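Local coordinates for metallo-beta-lactamase FIM-1 (Pseudomonas aeruginosa, PDB 6V3Q), which probably hydrolyses the amide bond of beta-lactam antibiotics with the help of zinc, giving substituted beta-amino acids and so antibiotic resistance, at residues Q4-P9 and M25-N30; T11-A14 and W20-T23; V41-F46 and I74-F79; D105-A110 and T116-D121; T172-T177 and A183-A188. One frame throughout, in Å; residues are numbered along the deposited sequence.

Contact 1. Residues Q4-P9 and M25-N30; sequences QPKDVP and MKHMEN
The imidazole of His-27 carries the side chain of Lys-6 over one of its faces. Lys-6 CG sits 3.8 Å from the centroid of the His-27 ring and only 8° off the ring normal, a CH-pi contact. Lys-6 CE reaches the ring farther out, 3.6 Å from His-27 CD2. The two side chains cross at about a right angle. Lys-6 CG is anti to the backbone N (chi1 -171°) and the chain beyond it is extended, which brings alternate methylenes, CG and CE, down on the ring. Trp-31 also meets the His-27 ring, edge-to-face.

The backbone O of Lys-6 lies 3.6 Å from His-27 CB, and it accepts a hydrogen bond from His-33. A second patch is apolar: Val-8 CG1 packs 3.6 Å from Met-25 CG. Beyond CG the methionine chain bends twice and turns away from Val-8. A water joins the backbones, donating to Val-8 O at 2.6 Å and accepting from Met-25 N at 2.9 Å.

Residues 25-30 lead from strand 19-27 into a hairpin loop that flanks the active site in class B1 relatives; the contact lies away from the zinc. No direct hydrogen bond crosses this contact. Lys-6 NZ stands 5.0 Å from His-27 NE2, so the lysine charge would probably disfavour protonation of the imidazole slightly. Aliphatic packing, also on the imidazole, and one bridging water join the N-terminal segment to the strand.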
# COMPACT_ATOMS: atom_id res chain seq x y z
N GLN A 4 8.91 -5.46 9.56
CA GLN A 4 7.71 -4.85 9.00
C GLN A 4 7.28 -3.68 9.89
O GLN A 4 6.36 -3.83 10.70
CB GLN A 4 6.58 -5.87 8.89
CG GLN A 4 6.74 -6.86 7.75
CD GLN A 4 5.67 -7.93 7.77
OE1 GLN A 4 5.77 -8.91 8.51
NE2 GLN A 4 4.64 -7.77 6.94
N PRO A 5 7.92 -2.52 9.77
CA PRO A 5 7.62 -1.42 10.69
C PRO A 5 6.27 -0.79 10.37
O PRO A 5 5.88 -0.68 9.20
CB PRO A 5 8.77 -0.43 10.45
CG PRO A 5 9.76 -1.16 9.57
CD PRO A 5 8.96 -2.15 8.80
N LYS A 6 5.56 -0.39 11.42
CA LYS A 6 4.28 0.28 11.21
C LYS A 6 4.47 1.69 10.68
O LYS A 6 3.78 2.11 9.74
CB LYS A 6 3.48 0.30 12.52
CG LYS A 6 2.04 0.78 12.33
CD LYS A 6 1.33 1.03 13.65
CE LYS A 6 -0.10 1.48 13.41
NZ LYS A 6 -0.74 2.02 14.64
N ASP A 7 5.40 2.44 11.26
CA ASP A 7 5.65 3.83 10.89
C ASP A 7 7.07 3.96 10.33
O ASP A 7 8.04 3.61 11.01
CB ASP A 7 5.45 4.76 12.08
CG ASP A 7 4.11 4.57 12.75
OD1 ASP A 7 4.07 3.99 13.86
OD2 ASP A 7 3.08 4.98 12.17
N VAL A 8 7.17 4.46 9.11
CA VAL A 8 8.45 4.64 8.43
C VAL A 8 8.77 6.13 8.36
O VAL A 8 7.87 6.94 8.10
CB VAL A 8 8.42 4.00 7.03
CG1 VAL A 8 7.03 4.11 6.44
CG2 VAL A 8 9.45 4.64 6.10
N PRO A 9 10.02 6.54 8.61
CA PRO A 9 10.35 7.97 8.58
C PRO A 9 10.19 8.57 7.19
O PRO A 9 10.33 7.89 6.16
CB PRO A 9 11.82 8.00 9.03
CG PRO A 9 12.33 6.61 8.81
CD PRO A 9 11.16 5.71 9.05
N MET A 25 4.71 7.99 4.13
CA MET A 25 3.89 6.80 3.94
C MET A 25 2.74 6.78 4.94
O MET A 25 2.93 7.11 6.12
CB MET A 25 4.72 5.53 4.08
CG MET A 25 6.05 5.58 3.34
SD MET A 25 5.88 5.82 1.57
CE MET A 25 5.24 4.23 1.05
N LYS A 26 1.56 6.41 4.47
CA LYS A 26 0.41 6.18 5.33
C LYS A 26 0.26 4.68 5.55
O LYS A 26 0.22 3.90 4.59
CB LYS A 26 -0.87 6.75 4.72
CG LYS A 26 -1.95 7.05 5.75
CD LYS A 26 -3.31 6.53 5.31
CE LYS A 26 -3.60 6.88 3.86
NZ LYS A 26 -5.01 6.61 3.48
N HIS A 27 0.20 4.28 6.82
CA HIS A 27 -0.00 2.88 7.16
C HIS A 27 -1.45 2.49 6.91
O HIS A 27 -2.38 3.18 7.34
CB HIS A 27 0.38 2.64 8.62
CG HIS A 27 -0.15 1.36 9.19
ND1 HIS A 27 0.47 0.14 8.98
CD2 HIS A 27 -1.23 1.11 9.97
CE1 HIS A 27 -0.22 -0.81 9.60
NE2 HIS A 27 -1.25 -0.25 10.21
N MET A 28 -1.65 1.38 6.22
CA MET A 28 -2.98 0.87 5.93
C MET A 28 -3.27 -0.36 6.77
O MET A 28 -2.38 -0.94 7.40
CB MET A 28 -3.13 0.58 4.43
CG MET A 28 -2.76 1.75 3.53
SD MET A 28 -4.15 2.71 2.89
CE MET A 28 -4.85 3.41 4.38
N GLU A 29 -4.54 -0.77 6.78
CA GLU A 29 -4.95 -1.87 7.64
C GLU A 29 -4.38 -3.21 7.17
O GLU A 29 -4.15 -4.10 8.00
CB GLU A 29 -6.48 -1.96 7.72
CG GLU A 29 -7.09 -1.13 8.84
CD GLU A 29 -8.44 -1.66 9.28
OE1 GLU A 29 -8.74 -2.84 9.00
OE2 GLU A 29 -9.20 -0.90 9.92
N ASN A 30 -4.14 -3.37 5.87
CA ASN A 30 -3.45 -4.56 5.39
C ASN A 30 -1.94 -4.48 5.58
O ASN A 30 -1.22 -5.31 5.02
CB ASN A 30 -3.79 -4.81 3.92
CG ASN A 30 -3.44 -3.64 3.02
OD1 ASN A 30 -2.66 -2.76 3.38
ND2 ASN A 30 -4.03 -3.62 1.83
O HOH W 1 6.86 8.17 6.00

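Contact 2. Residues T11-A14 and W20-T23; sequences TFTA and WMHT
Ala-14 and Trp-20 meet across a beta hairpin, formed by the antiparallel strands 11-16 and 19-27 at one edge of the larger sheet of the metallo-beta-lactamase fold. Ala-14 CB lies over one face of the indole, offset toward its rim. It is 4.2 Å from the centroid of the six-membered ring of Trp-20, a CH-pi contact. Trp-20 NE1 turns to Glu-42 for its hydrogen bond.

Phe-12 and His-22 form the next pair on the same sheet face. Their side chains cross at a slant, with Phe-12 CD1 3.7 Å from His-22 CB. His-22 CG lies between the backbone N and the carbonyl carbon (chi1 67°), which takes the imidazole away from Phe-12. The phenyl ring instead stacks on Trp-65 of helix 56-68, which Trp-20 also meets edge-to-face.

The other sheet face carries Thr-11 beside Thr-23 and Thr-13 beside Met-21. In both pairs the side chains lie side by side and point the same way. Thr-11 OG1 is 3.4 Å from Thr-23 CB, Thr-13 OG1 3.5 Å from Met-21 CB. Gln-4 of the second subunit packs on Met-21 and Thr-23.

Both of these pairs are hydrogen-bonded, each by two backbone bonds. The Phe-12 and Ala-14 pairs are the non-hydrogen-bonded ones. There CA-H...O contacts fill in, as from Phe-12 CA to Met-21 O at 3.3 Å. The straightest backbone bond runs from Met-21 N to Thr-13 O, at 2.8 Å and 178°.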
# COMPACT_ATOMS: atom_id res chain seq x y z
N THR A 11 11.08 10.39 3.90
CA THR A 11 12.29 10.44 3.10
C THR A 11 12.37 11.76 2.34
O THR A 11 11.36 12.31 1.90
CB THR A 11 12.35 9.27 2.11
OG1 THR A 11 11.20 9.30 1.25
CG2 THR A 11 12.38 7.94 2.85
N PHE A 12 13.60 12.25 2.18
CA PHE A 12 13.87 13.49 1.47
C PHE A 12 14.87 13.22 0.36
O PHE A 12 15.94 12.64 0.62
CB PHE A 12 14.41 14.57 2.42
CG PHE A 12 13.55 14.81 3.62
CD1 PHE A 12 12.51 15.73 3.59
CD2 PHE A 12 13.77 14.11 4.80
CE1 PHE A 12 11.72 15.95 4.70
CE2 PHE A 12 12.98 14.32 5.91
CZ PHE A 12 11.95 15.24 5.86
N THR A 13 14.53 13.61 -0.86
CA THR A 13 15.38 13.39 -2.02
C THR A 13 15.61 14.70 -2.75
O THR A 13 14.67 15.48 -2.96
CB THR A 13 14.76 12.37 -2.99
OG1 THR A 13 13.51 12.87 -3.47
CG2 THR A 13 14.54 11.03 -2.30
N ALA A 14 16.85 14.94 -3.15
CA ALA A 14 17.18 16.13 -3.92
C ALA A 14 16.69 15.98 -5.35
O ALA A 14 17.00 14.99 -6.02
CB ALA A 14 18.68 16.39 -3.88
N TRP A 20 13.83 20.08 -2.96
CA TRP A 20 13.79 18.75 -2.36
C TRP A 20 12.38 18.18 -2.45
O TRP A 20 11.39 18.92 -2.37
CB TRP A 20 14.23 18.78 -0.89
CG TRP A 20 15.58 19.38 -0.68
CD1 TRP A 20 15.90 20.70 -0.67
CD2 TRP A 20 16.81 18.67 -0.44
NE1 TRP A 20 17.24 20.87 -0.45
CE2 TRP A 20 17.83 19.64 -0.30
CE3 TRP A 20 17.15 17.32 -0.34
CZ2 TRP A 20 19.16 19.30 -0.06
CZ3 TRP A 20 18.47 16.98 -0.09
CH2 TRP A 20 19.46 17.97 0.04
N MET A 21 12.29 16.86 -2.60
CA MET A 21 11.03 16.14 -2.58
C MET A 21 10.93 15.35 -1.28
O MET A 21 11.84 14.58 -0.95
CB MET A 21 10.91 15.20 -3.78
CG MET A 21 9.50 14.67 -4.02
SD MET A 21 9.35 13.73 -5.56
CE MET A 21 9.58 12.05 -4.98
N HIS A 22 9.85 15.55 -0.53
CA HIS A 22 9.59 14.76 0.66
C HIS A 22 8.49 13.74 0.38
O HIS A 22 7.48 14.06 -0.26
CB HIS A 22 9.21 15.64 1.87
CG HIS A 22 7.90 16.36 1.73
ND1 HIS A 22 6.69 15.76 1.98
CD2 HIS A 22 7.62 17.65 1.43
CE1 HIS A 22 5.72 16.64 1.81
NE2 HIS A 22 6.26 17.80 1.48
N THR A 23 8.70 12.52 0.85
CA THR A 23 7.79 11.40 0.64
C THR A 23 7.47 10.77 1.98
O THR A 23 8.37 10.37 2.71
CB THR A 23 8.40 10.36 -0.31
OG1 THR A 23 8.68 10.96 -1.58
CG2 THR A 23 7.44 9.19 -0.50

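Contact 3. Residues V41-F46 and I74-F79; sequences VEKGDF and IRWAVF
Lys-43 and Trp-76 make a cation-pi contact. Lys-43 NZ lies 3.5 Å from the centroid of the six-membered ring of Trp-76, 20° off its normal. A bend at the last torsion of the lysine (chi4 -94°) tips the ammonium onto the ring. The opposite face of the indole is covered by Arg-75 CB.

A flat-group contact joins Phe-46 and Arg-75. Phe-46 CE1 sits over the centre of the guanidinium, 3.7 Å from Arg-75 CZ. The two planes are 32° apart. A bend at chi2 of Arg-75 brings its guanidinium back over Phe-46. The side chains cross at a slant, and Arg-75 CG is 3.7 Å from Phe-46 CD1.

Apolar packing adds Phe-46 CB, 3.9 Å from Trp-76 CZ3. No hydrogen bond crosses between the segments. Within 41-46 a type II' beta turn runs from Lys-43 to Phe-46, with Gly-44 at positive phi. The turn sets Lys-43 and Phe-46 close together.

This turn links strands 33-43 and 46-50. Strand 46-50 runs between 33-43 and 74-78 in the larger sheet, so Lys-43 reaches past it to Trp-76, while Phe-46 begins it. Trp-76 also packs on Ile-48 of that strand and on Val-99 of strand 99-102.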
# COMPACT_ATOMS: atom_id res chain seq x y z
N VAL A 41 11.29 23.90 -0.99
CA VAL A 41 11.98 24.77 -1.92
C VAL A 41 12.76 25.81 -1.12
O VAL A 41 12.17 26.58 -0.36
CB VAL A 41 11.01 25.46 -2.90
CG1 VAL A 41 11.78 26.37 -3.84
CG2 VAL A 41 10.24 24.41 -3.68
N GLU A 42 14.08 25.82 -1.30
CA GLU A 42 14.93 26.78 -0.62
C GLU A 42 14.66 28.20 -1.13
O GLU A 42 14.39 28.42 -2.31
CB GLU A 42 16.40 26.43 -0.82
CG GLU A 42 16.77 25.03 -0.36
CD GLU A 42 18.21 24.69 -0.64
OE1 GLU A 42 19.03 25.63 -0.80
OE2 GLU A 42 18.54 23.49 -0.71
N LYS A 43 14.73 29.16 -0.21
CA LYS A 43 14.53 30.57 -0.55
C LYS A 43 15.39 31.39 0.42
O LYS A 43 14.96 31.73 1.52
CB LYS A 43 13.07 30.96 -0.48
CG LYS A 43 12.79 32.45 -0.66
CD LYS A 43 11.34 32.67 -1.09
CE LYS A 43 10.85 34.07 -0.74
NZ LYS A 43 10.16 34.09 0.57
N GLY A 44 16.62 31.69 -0.01
CA GLY A 44 17.57 32.36 0.86
C GLY A 44 17.95 31.50 2.04
O GLY A 44 18.42 30.37 1.88
N ASP A 45 17.74 32.02 3.25
CA ASP A 45 18.06 31.29 4.48
C ASP A 45 16.90 30.44 4.98
O ASP A 45 17.05 29.76 6.00
CB ASP A 45 18.49 32.27 5.57
CG ASP A 45 19.75 33.04 5.22
OD1 ASP A 45 20.53 32.53 4.39
OD2 ASP A 45 19.96 34.13 5.77
N PHE A 46 15.76 30.45 4.29
CA PHE A 46 14.61 29.67 4.73
C PHE A 46 14.07 28.84 3.57
O PHE A 46 14.71 28.76 2.52
CB PHE A 46 13.54 30.60 5.30
CG PHE A 46 14.05 31.51 6.38
CD1 PHE A 46 14.22 31.05 7.68
CD2 PHE A 46 14.39 32.82 6.10
CE1 PHE A 46 14.70 31.89 8.67
CE2 PHE A 46 14.88 33.66 7.08
CZ PHE A 46 15.03 33.19 8.37
N ILE A 74 11.60 26.02 7.44
CA ILE A 74 10.39 26.33 6.70
C ILE A 74 9.71 27.54 7.32
O ILE A 74 9.51 27.60 8.54
CB ILE A 74 9.45 25.12 6.67
CG1 ILE A 74 10.04 24.00 5.81
CG2 ILE A 74 8.06 25.51 6.18
CD1 ILE A 74 9.32 22.67 5.96
N ARG A 75 9.39 28.53 6.49
CA ARG A 75 8.66 29.71 6.94
C ARG A 75 7.32 29.90 6.25
O ARG A 75 6.45 30.58 6.80
CB ARG A 75 9.50 30.98 6.74
CG ARG A 75 10.56 31.16 7.81
CD ARG A 75 9.93 31.12 9.19
NE ARG A 75 10.93 30.94 10.24
CZ ARG A 75 11.62 31.94 10.78
NH1 ARG A 75 12.51 31.68 11.73
NH2 ARG A 75 11.43 33.18 10.38
N TRP A 76 7.13 29.31 5.07
CA TRP A 76 5.88 29.43 4.34
C TRP A 76 5.47 28.05 3.84
O TRP A 76 6.31 27.18 3.63
CB TRP A 76 6.01 30.40 3.16
CG TRP A 76 6.73 31.66 3.51
CD1 TRP A 76 6.18 32.82 3.97
CD2 TRP A 76 8.14 31.89 3.45
NE1 TRP A 76 7.16 33.76 4.19
CE2 TRP A 76 8.37 33.21 3.88
CE3 TRP A 76 9.23 31.10 3.07
CZ2 TRP A 76 9.65 33.76 3.94
CZ3 TRP A 76 10.50 31.65 3.13
CH2 TRP A 76 10.70 32.96 3.57
N ALA A 77 4.16 27.87 3.66
CA ALA A 77 3.63 26.60 3.19
C ALA A 77 2.39 26.86 2.35
O ALA A 77 1.60 27.77 2.62
CB ALA A 77 3.30 25.67 4.36
N VAL A 78 2.24 26.05 1.30
CA VAL A 78 1.07 26.08 0.43
C VAL A 78 0.64 24.64 0.18
O VAL A 78 1.46 23.72 0.18
CB VAL A 78 1.35 26.82 -0.89
CG1 VAL A 78 2.43 26.10 -1.69
CG2 VAL A 78 0.07 26.99 -1.70
N PHE A 79 -0.66 24.44 -0.00
CA PHE A 79 -1.23 23.12 -0.18
C PHE A 79 -2.07 23.10 -1.45
O PHE A 79 -2.73 24.09 -1.78
CB PHE A 79 -2.06 22.72 1.04
CG PHE A 79 -1.52 23.25 2.33
CD1 PHE A 79 -0.38 22.70 2.91
CD2 PHE A 79 -2.13 24.32 2.97
CE1 PHE A 79 0.12 23.20 4.09
CE2 PHE A 79 -1.63 24.82 4.16
CZ PHE A 79 -0.50 24.26 4.72

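Contact 4. Residues D105-A110 and T116-D121; sequences DSNRMA and TPAEHD
The side-chain amide of Asn-107 bonds to three residues of 116-121. Its oxygen accepts and its nitrogen donates twice. Asn-107 OD1 takes the backbone N-H of Ala-118 at 2.8 Å. This bond is bent, 138° at the hydrogen, and the donor stands above the carbonyl plane. Asn-107 ND2 gives a short bond of 2.6 Å to Asp-121 OD1. It is nearly straight (163°), lies in the amide plane, and meets the oxygen nearly along its C-O axis. The amide and carboxylate planes are 33° apart. A weak bond runs from Asn-107 ND2 to His-120 O at 3.3 Å. The two stronger bonds, one at each end of the buried amide, fix its rotation; the weak one adds to them.

Looser packing completes the contact. Ala-110 CB lies 4.0 Å from Pro-117 CA, and Pro-117 CB rests 3.8 Å from Asn-107 O.

The neighbouring polar groups also have partners. Asp-105 OD1 forms a salt bridge with Arg-108 NH2 at 2.9 Å, and its other oxygen forms one with Arg-147. Pro-117 O accepts from Arg-94, and Glu-119 N donates to Thr-100 OG1.

The contact belongs to a beta-alpha-beta unit of strand 99-102, helix 104-108 and strand 120-121. The helix asparagine grips the backbone before the edge strand at Ala-118 and the strand itself through His-120 O and the Asp-121 carboxylate.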
# COMPACT_ATOMS: atom_id res chain seq x y z
N ASP A 105 -11.28 27.91 -1.96
CA ASP A 105 -12.14 26.73 -1.92
C ASP A 105 -11.56 25.64 -1.04
O ASP A 105 -12.30 24.92 -0.36
CB ASP A 105 -12.37 26.21 -3.34
CG ASP A 105 -13.59 25.32 -3.43
OD1 ASP A 105 -14.42 25.37 -2.51
OD2 ASP A 105 -13.71 24.59 -4.43
N SER A 106 -10.23 25.50 -1.02
CA SER A 106 -9.61 24.49 -0.17
C SER A 106 -9.79 24.82 1.31
O SER A 106 -9.97 23.92 2.13
CB SER A 106 -8.13 24.35 -0.51
OG SER A 106 -7.94 23.85 -1.82
N ASN A 107 -9.76 26.10 1.65
CA ASN A 107 -9.93 26.50 3.04
C ASN A 107 -11.38 26.37 3.49
O ASN A 107 -11.64 26.15 4.68
CB ASN A 107 -9.45 27.94 3.25
CG ASN A 107 -7.94 28.03 3.31
OD1 ASN A 107 -7.27 27.05 3.63
ND2 ASN A 107 -7.40 29.20 2.99
N ARG A 108 -12.33 26.49 2.57
CA ARG A 108 -13.74 26.40 2.94
C ARG A 108 -14.16 24.96 3.21
O ARG A 108 -14.97 24.71 4.11
CB ARG A 108 -14.61 27.01 1.84
CG ARG A 108 -14.49 28.52 1.70
CD ARG A 108 -15.53 29.03 0.73
NE ARG A 108 -15.44 28.35 -0.56
CZ ARG A 108 -16.44 28.28 -1.44
NH1 ARG A 108 -17.61 28.85 -1.17
NH2 ARG A 108 -16.27 27.64 -2.58
N MET A 109 -13.63 24.00 2.45
CA MET A 109 -14.04 22.61 2.57
C MET A 109 -13.09 21.77 3.43
O MET A 109 -13.27 20.56 3.52
CB MET A 109 -14.16 21.98 1.18
CG MET A 109 -12.84 21.78 0.46
SD MET A 109 -13.04 20.92 -1.12
CE MET A 109 -14.02 22.10 -2.03
N ALA A 110 -12.09 22.39 4.05
CA ALA A 110 -11.18 21.68 4.93
C ALA A 110 -11.87 21.26 6.24
O ALA A 110 -11.65 20.13 6.70
CB ALA A 110 -9.93 22.52 5.23
N THR A 116 -7.47 20.91 9.19
CA THR A 116 -7.26 22.29 9.63
C THR A 116 -7.06 23.18 8.41
O THR A 116 -6.24 22.87 7.54
CB THR A 116 -6.04 22.38 10.54
OG1 THR A 116 -6.23 21.56 11.70
CG2 THR A 116 -5.80 23.82 10.97
N PRO A 117 -7.80 24.28 8.30
CA PRO A 117 -7.65 25.16 7.14
C PRO A 117 -6.33 25.92 7.18
O PRO A 117 -5.70 26.07 8.23
CB PRO A 117 -8.84 26.11 7.25
CG PRO A 117 -9.13 26.15 8.71
CD PRO A 117 -8.84 24.77 9.23
N ALA A 118 -5.93 26.41 6.01
CA ALA A 118 -4.80 27.32 5.95
C ALA A 118 -5.21 28.70 6.47
O ALA A 118 -6.40 29.03 6.54
CB ALA A 118 -4.26 27.43 4.53
N GLU A 119 -4.21 29.50 6.82
CA GLU A 119 -4.49 30.79 7.44
C GLU A 119 -4.88 31.85 6.42
O GLU A 119 -5.71 32.72 6.72
CB GLU A 119 -3.28 31.25 8.25
CG GLU A 119 -3.51 32.51 9.06
CD GLU A 119 -2.26 32.97 9.78
OE1 GLU A 119 -1.18 32.39 9.52
OE2 GLU A 119 -2.35 33.91 10.59
N HIS A 120 -4.31 31.80 5.22
CA HIS A 120 -4.55 32.80 4.19
C HIS A 120 -5.14 32.17 2.94
O HIS A 120 -4.74 31.06 2.55
CB HIS A 120 -3.25 33.54 3.83
CG HIS A 120 -2.67 34.34 4.95
ND1 HIS A 120 -1.53 33.97 5.62
CD2 HIS A 120 -3.08 35.50 5.52
CE1 HIS A 120 -1.25 34.86 6.55
NE2 HIS A 120 -2.18 35.80 6.51
N ASP A 121 -6.09 32.87 2.33
CA ASP A 121 -6.58 32.49 1.01
C ASP A 121 -5.65 33.06 -0.05
O ASP A 121 -5.26 34.23 0.01
CB ASP A 121 -8.00 33.01 0.79
CG ASP A 121 -9.00 32.39 1.74
OD1 ASP A 121 -8.61 31.50 2.52
OD2 ASP A 121 -10.18 32.80 1.71

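Contact 5. Residues T172-T177 and A183-A188; sequences TSLGNT and AHWKTA
Trp-185 and Leu-174 bury the most surface here, and the leucine covers one face of the indole. Leu-174 CD2 stands 3.8 Å from the centroid of the six-membered ring of Trp-185, 6° off the normal, a CH-pi contact. Its other methyl also packs on the ring, Leu-174 CD1 lying 3.9 Å from Trp-185 CE3. The two side chains slide past each other in opposite directions. With CG anti to the backbone N (chi1 -164°), the indole is directed from the helix toward the loop. Leu-174 O is also 3.8 Å from Trp-185 CH2.

Trp-185 lies on helix 185-195 of the metallo-beta-lactamase fold. Segment 172-177 lies in the long loop before that helix, which borders the active site in class B1 relatives. Helix 213-226 packs on both residues, through Leu-221 and Ala-225 on Leu-174 and through Thr-218 and Ala-222 on Trp-185.

The zinc site is close: the side chains of Trp-185 and the zinc ligand His-145 are about 4 Å apart. The indole N-H of Trp-185 bonds to the backbone O of Leu-165, next to zinc-site residue Cys-164, here oxidised to cysteinesulfonic acid. Thr-177 contributes least, its CG2 lying at the ring edge, 4.3 Å from Trp-185 CZ3.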
# COMPACT_ATOMS: atom_id res chain seq x y z
N THR A 172 -3.34 3.22 -15.01
CA THR A 172 -4.36 2.86 -15.99
C THR A 172 -5.75 3.33 -15.59
O THR A 172 -6.72 3.02 -16.29
CB THR A 172 -4.37 1.34 -16.22
OG1 THR A 172 -4.78 0.67 -15.02
CG2 THR A 172 -2.99 0.83 -16.63
N SER A 173 -5.87 4.09 -14.50
CA SER A 173 -7.15 4.64 -14.06
C SER A 173 -6.90 6.00 -13.42
O SER A 173 -5.76 6.37 -13.12
CB SER A 173 -7.87 3.70 -13.08
OG SER A 173 -7.22 3.67 -11.82
N LEU A 174 -7.98 6.74 -13.20
CA LEU A 174 -7.89 8.05 -12.56
C LEU A 174 -7.78 7.97 -11.05
O LEU A 174 -7.51 8.99 -10.40
CB LEU A 174 -9.09 8.92 -12.96
CG LEU A 174 -9.05 9.51 -14.37
CD1 LEU A 174 -10.36 10.19 -14.73
CD2 LEU A 174 -7.89 10.49 -14.50
N GLY A 175 -7.98 6.79 -10.46
CA GLY A 175 -7.89 6.62 -9.03
C GLY A 175 -9.18 6.94 -8.30
O GLY A 175 -10.27 6.62 -8.78
N ASN A 176 -9.07 7.57 -7.13
CA ASN A 176 -10.23 8.00 -6.37
C ASN A 176 -10.93 9.14 -7.11
O ASN A 176 -10.39 10.25 -7.21
CB ASN A 176 -9.81 8.44 -4.97
CG ASN A 176 -10.94 9.08 -4.19
OD1 ASN A 176 -12.06 8.56 -4.15
ND2 ASN A 176 -10.67 10.23 -3.58
N THR A 177 -12.14 8.88 -7.62
CA THR A 177 -12.90 9.85 -8.39
C THR A 177 -14.14 10.33 -7.66
O THR A 177 -15.05 10.88 -8.29
CB THR A 177 -13.28 9.26 -9.75
OG1 THR A 177 -13.74 7.91 -9.57
CG2 THR A 177 -12.09 9.25 -10.69
N ALA A 183 -15.67 15.87 -16.28
CA ALA A 183 -15.86 16.64 -17.51
C ALA A 183 -14.71 17.62 -17.74
O ALA A 183 -14.31 17.85 -18.88
CB ALA A 183 -17.19 17.39 -17.45
N HIS A 184 -14.17 18.20 -16.67
CA HIS A 184 -13.19 19.27 -16.78
C HIS A 184 -11.75 18.82 -16.52
O HIS A 184 -10.82 19.60 -16.76
CB HIS A 184 -13.54 20.42 -15.82
CG HIS A 184 -12.76 21.68 -16.05
ND1 HIS A 184 -11.71 22.06 -15.24
CD2 HIS A 184 -12.87 22.63 -17.00
CE1 HIS A 184 -11.21 23.20 -15.68
NE2 HIS A 184 -11.90 23.57 -16.75
N TRP A 185 -11.55 17.58 -16.06
CA TRP A 185 -10.22 17.16 -15.65
C TRP A 185 -9.20 17.29 -16.78
O TRP A 185 -8.09 17.77 -16.56
CB TRP A 185 -10.26 15.72 -15.12
CG TRP A 185 -9.05 15.30 -14.32
CD1 TRP A 185 -7.78 15.78 -14.44
CD2 TRP A 185 -9.00 14.32 -13.28
NE1 TRP A 185 -6.95 15.16 -13.55
CE2 TRP A 185 -7.67 14.26 -12.82
CE3 TRP A 185 -9.96 13.48 -12.69
CZ2 TRP A 185 -7.27 13.40 -11.80
CZ3 TRP A 185 -9.55 12.62 -11.68
CH2 TRP A 185 -8.22 12.59 -11.25
N LYS A 186 -9.58 16.89 -18.00
CA LYS A 186 -8.64 17.00 -19.11
C LYS A 186 -8.29 18.45 -19.40
O LYS A 186 -7.12 18.78 -19.66
CB LYS A 186 -9.20 16.33 -20.36
CG LYS A 186 -8.18 16.21 -21.49
CD LYS A 186 -8.73 16.66 -22.83
CE LYS A 186 -9.69 15.64 -23.42
NZ LYS A 186 -10.07 15.98 -24.82
N THR A 187 -9.29 19.34 -19.36
CA THR A 187 -9.04 20.76 -19.60
C THR A 187 -8.04 21.32 -18.60
O THR A 187 -7.17 22.12 -18.96
CB THR A 187 -10.36 21.53 -19.54
OG1 THR A 187 -11.23 21.06 -20.57
CG2 THR A 187 -10.12 23.02 -19.74
N ALA A 188 -8.13 20.90 -17.33
CA ALA A 188 -7.22 21.40 -16.32
C ALA A 188 -5.80 20.89 -16.56
O ALA A 188 -4.83 21.64 -16.40
CB ALA A 188 -7.70 21.00 -14.92

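How the contacts relate
Contacts 1 to 4 all reach the larger sheet. Contacts 1 and 2 share strand 19-27, contact 2 in the hairpin and contact 1 at the strand's far end. Contacts 1 and 3 lie at the surface; both set a lysine over an aromatic ring, by its methylenes in contact 1 and by its ammonium in contact 3. Contact 2 is partly buried and is built on backbone bonds; it meets contact 3 through Trp-20 NE1 and Glu-42 OE2. Contact 4 is also partly buried, but side-chain amide bonds dominate. It touches contact 3 where Phe-79 packs on Ala-118. Contact 5 is buried and apolar, and lies nearest the zinc. Contacts 1, 2 and 5 also touch the second subunit.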